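PDB 1XKN: putative peptidyl-arginine deiminase from Chlorobium tepidum, which probably acts as a hydrolase of the agmatine or peptidyl-arginine deiminase type, converting guanidinium groups to ureido groups with release of ammonia. Local coordinates for residues A[100-105]-A[342-347]. Sequence-based numbering, arbitrary orientation.
Sequences PNYVIR and HEEPAM
With CG anti to its carbonyl carbon and beside the backbone N (chi1 -66°), Tyr102 turns its ring to the strand 342-345, where Glu344, its CG anti to the backbone N and its chain extended, runs across one face. Glu344 CG sits 3.6 Å from the Tyr102 ring centroid in a CH-pi contact, and the carboxylate plane is tilted only 12° from that of the ring. Glutamate suits this place because its methylenes pack on the ring while its buried carboxylate forms a salt bridge through OE1 with Lys113 and a hydrogen bond through OE2 with Ser17; Gln144 bonds both this carboxylate and the Tyr102 hydroxyl. Pro345, a compact apolar wedge, sets CD 3.4 Å from Tyr102 CB. Farther along, Ile104 CD1 touches CB of Met347, a selenomethionine, at 3.6 Å. At the other end the carbonyl O of Pro100 lies over a face of the His342 imidazole, 3.0 Å from CE1, without a hydrogen bond. That ring's rotation is fixed by a 3.0 Å bond from His342 ND1 to Glu343 O, which lies in the ring plane. Segments 101-105 and 342-345, 22° apart in direction, pack two neighbouring sheets without mutual hydrogen bonds, consistent with the alpha/beta-propeller (pentein) fold of guanidine-modifying enzymes.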
ATOM      1  N   PRO A 100      -0.679   0.281 -10.182  1.00  4.31           N
ATOM      2  CA  PRO A 100       0.173   1.291 -10.815  1.00  3.57           C
ATOM      3  C   PRO A 100       1.099   2.092  -9.903  1.00  3.27           C
ATOM      4  O   PRO A 100       0.652   2.906  -9.097  1.00  4.34           O
ATOM      5  CB  PRO A 100      -0.835   2.178 -11.542  1.00  3.81           C
ATOM      6  CG  PRO A 100      -1.990   2.180 -10.607  1.00  4.42           C
ATOM      7  CD  PRO A 100      -2.090   0.715 -10.189  1.00  4.44           C
ATOM      8  N   ASN A 101       2.395   1.847 -10.058  1.00  3.39           N
ATOM      9  CA  ASN A 101       3.427   2.531  -9.290  1.00  2.48           C
ATOM     10  C   ASN A 101       3.812   3.787 -10.073  1.00  3.71           C
ATOM     11  O   ASN A 101       4.758   3.786 -10.859  1.00  4.23           O
ATOM     12  CB  ASN A 101       4.638   1.600  -9.128  1.00  3.82           C
ATOM     13  CG  ASN A 101       5.739   2.189  -8.254  1.00  3.87           C
ATOM     14  OD1 ASN A 101       6.823   1.619  -8.153  1.00  5.40           O
ATOM     15  ND2 ASN A 101       5.465   3.326  -7.618  1.00  5.20           N
ATOM     16  N   TYR A 102       3.046   4.849  -9.864  1.00  3.94           N
ATOM     17  CA  TYR A 102       3.280   6.125 -10.530  1.00  3.38           C
ATOM     18  C   TYR A 102       4.572   6.769 -10.058  1.00  3.15           C
ATOM     19  O   TYR A 102       4.871   6.771  -8.867  1.00  3.98           O
ATOM     20  CB  TYR A 102       2.144   7.092 -10.215  1.00  4.22           C
ATOM     21  CG  TYR A 102       0.806   6.701 -10.778  1.00  4.53           C
ATOM     22  CD1 TYR A 102       0.466   7.017 -12.094  1.00  4.42           C
ATOM     23  CD2 TYR A 102      -0.136   6.048  -9.985  1.00  4.34           C
ATOM     24  CE1 TYR A 102      -0.787   6.697 -12.603  1.00  4.35           C
ATOM     25  CE2 TYR A 102      -1.387   5.723 -10.486  1.00  4.29           C
ATOM     26  CZ  TYR A 102      -1.706   6.054 -11.790  1.00  5.34           C
ATOM     27  OH  TYR A 102      -2.956   5.772 -12.279  1.00  5.40           O
ATOM     28  N   VAL A 103       5.325   7.325 -11.000  1.00  4.02           N
ATOM     29  CA  VAL A 103       6.564   8.030 -10.698  1.00  3.39           C
ATOM     30  C   VAL A 103       6.647   9.199 -11.671  1.00  4.29           C
ATOM     31  O   VAL A 103       6.002   9.180 -12.722  1.00  4.92           O
ATOM     32  CB  VAL A 103       7.829   7.153 -10.898  1.00  3.88           C
ATOM     33  CG1 VAL A 103       7.876   6.046  -9.858  1.00  2.35           C
ATOM     34  CG2 VAL A 103       7.855   6.580 -12.307  1.00  6.32           C
ATOM     35  N   ILE A 104       7.423  10.216 -11.318  1.00  5.04           N
ATOM     36  CA  ILE A 104       7.598  11.375 -12.182  1.00  5.14           C
ATOM     37  C   ILE A 104       8.924  11.185 -12.901  1.00  4.82           C
ATOM     38  O   ILE A 104       9.962  10.989 -12.262  1.00  5.66           O
ATOM     39  CB  ILE A 104       7.660  12.701 -11.379  1.00  5.05           C
ATOM     40  CG1 ILE A 104       6.418  12.844 -10.496  1.00  7.43           C
ATOM     41  CG2 ILE A 104       7.782  13.884 -12.337  1.00  7.61           C
ATOM     42  CD1 ILE A 104       5.106  12.715 -11.245  1.00  8.25           C
ATOM     43  N   ARG A 105       8.887  11.232 -14.228  1.00  5.12           N
ATOM     44  CA  ARG A 105      10.089  11.060 -15.033  1.00  5.40           C
ATOM     45  C   ARG A 105      10.654  12.400 -15.476  1.00  6.68           C
ATOM     46  O   ARG A 105       9.917  13.274 -15.932  1.00  6.36           O
ATOM     47  CB  ARG A 105       9.780  10.209 -16.269  1.00  6.54           C
ATOM     48  CG  ARG A 105      10.956  10.061 -17.228  1.00  8.47           C
ATOM     49  CD  ARG A 105      10.642   9.117 -18.384  1.00  7.62           C
ATOM     50  NE  ARG A 105       9.551   9.591 -19.233  1.00 10.07           N
ATOM     51  CZ  ARG A 105       9.086   8.922 -20.284  1.00 10.95           C
ATOM     52  NH1 ARG A 105       9.618   7.751 -20.614  1.00 12.76           N
ATOM     53  NH2 ARG A 105       8.086   9.417 -21.004  1.00 12.12           N
ATOM     54  N   HIS A 342      -3.910   2.009  -3.920  1.00  3.39           N
ATOM     55  CA  HIS A 342      -2.699   2.534  -4.525  1.00  3.91           C
ATOM     56  C   HIS A 342      -3.008   3.932  -4.987  1.00  4.78           C
ATOM     57  O   HIS A 342      -3.900   4.161  -5.806  1.00  4.62           O
ATOM     58  CB  HIS A 342      -2.167   1.712  -5.697  1.00  3.81           C
ATOM     59  CG  HIS A 342      -0.697   1.897  -5.907  1.00  5.30           C
ATOM     60  ND1 HIS A 342      -0.128   3.132  -6.143  1.00  6.79           N
ATOM     61  CD2 HIS A 342       0.331   1.023  -5.804  1.00  6.45           C
ATOM     62  CE1 HIS A 342       1.187   3.009  -6.168  1.00  6.89           C
ATOM     63  NE2 HIS A 342       1.491   1.740  -5.963  1.00  5.82           N
ATOM     64  N   GLU A 343      -2.271   4.876  -4.432  1.00  4.24           N
ATOM     65  CA  GLU A 343      -2.477   6.258  -4.778  1.00  3.00           C
ATOM     66  C   GLU A 343      -1.986   6.573  -6.178  1.00  3.45           C
ATOM     67  O   GLU A 343      -1.176   5.847  -6.759  1.00  4.50           O
ATOM     68  CB  GLU A 343      -1.752   7.164  -3.775  1.00  3.72           C
ATOM     69  CG  GLU A 343      -0.219   7.135  -3.862  1.00  5.98           C
ATOM     70  CD  GLU A 343       0.418   5.953  -3.149  1.00  6.49           C
ATOM     71  OE1 GLU A 343      -0.308   5.051  -2.680  1.00  6.57           O
ATOM     72  OE2 GLU A 343       1.665   5.921  -3.057  1.00  6.62           O
ATOM     73  N   GLU A 344      -2.522   7.656  -6.721  1.00  4.31           N
ATOM     74  CA  GLU A 344      -2.094   8.166  -8.009  1.00  4.43           C
ATOM     75  C   GLU A 344      -1.693   9.587  -7.658  1.00  6.03           C
ATOM     76  O   GLU A 344      -2.549  10.433  -7.410  1.00  5.55           O
ATOM     77  CB  GLU A 344      -3.218   8.221  -9.043  1.00  4.06           C
ATOM     78  CG  GLU A 344      -2.758   8.988 -10.290  1.00  5.08           C
ATOM     79  CD  GLU A 344      -3.821   9.167 -11.356  1.00  6.46           C
ATOM     80  OE1 GLU A 344      -3.546   9.898 -12.333  1.00  7.01           O
ATOM     81  OE2 GLU A 344      -4.918   8.584 -11.226  1.00  6.71           O
ATOM     82  N   PRO A 345      -0.388   9.862  -7.586  1.00  6.52           N
ATOM     83  CA  PRO A 345       0.025  11.228  -7.250  1.00  6.57           C
ATOM     84  C   PRO A 345      -0.361  12.227  -8.341  1.00  6.63           C
ATOM     85  O   PRO A 345      -0.425  11.874  -9.518  1.00  8.03           O
ATOM     86  CB  PRO A 345       1.539  11.099  -7.080  1.00  7.91           C
ATOM     87  CG  PRO A 345       1.888   9.937  -7.985  1.00  8.70           C
ATOM     88  CD  PRO A 345       0.778   8.967  -7.685  1.00  6.65           C
ATOM     89  N   ALA A 346      -0.633  13.466  -7.942  1.00  7.76           N
ATOM     90  CA  ALA A 346      -0.997  14.523  -8.885  1.00  9.99           C
ATOM     91  C   ALA A 346       0.240  15.333  -9.253  1.00 12.70           C
ATOM     92  O   ALA A 346       0.808  16.017  -8.402  1.00 17.98           O
ATOM     93  CB  ALA A 346      -2.046  15.444  -8.255  1.00 10.51           C
HETATM   94  N   MSE A 347       0.660  15.270 -10.512  1.00 11.24           N
HETATM   95  CA  MSE A 347       1.836  16.026 -10.927  1.00 10.40           C
HETATM   96  C   MSE A 347       1.455  17.382 -11.495  1.00 11.36           C
HETATM   97  O   MSE A 347       0.715  17.470 -12.478  1.00 12.53           O
HETATM   98  CB  MSE A 347       2.643  15.268 -11.985  1.00 11.42           C
HETATM   99  CG  MSE A 347       3.932  15.984 -12.379  1.00 11.09           C
HETATM  100 SE   MSE A 347       4.641  15.400 -14.077  1.00 16.54          SE
HETATM  101  CE  MSE A 347       3.434  16.399 -15.224  1.00 13.38           C
TER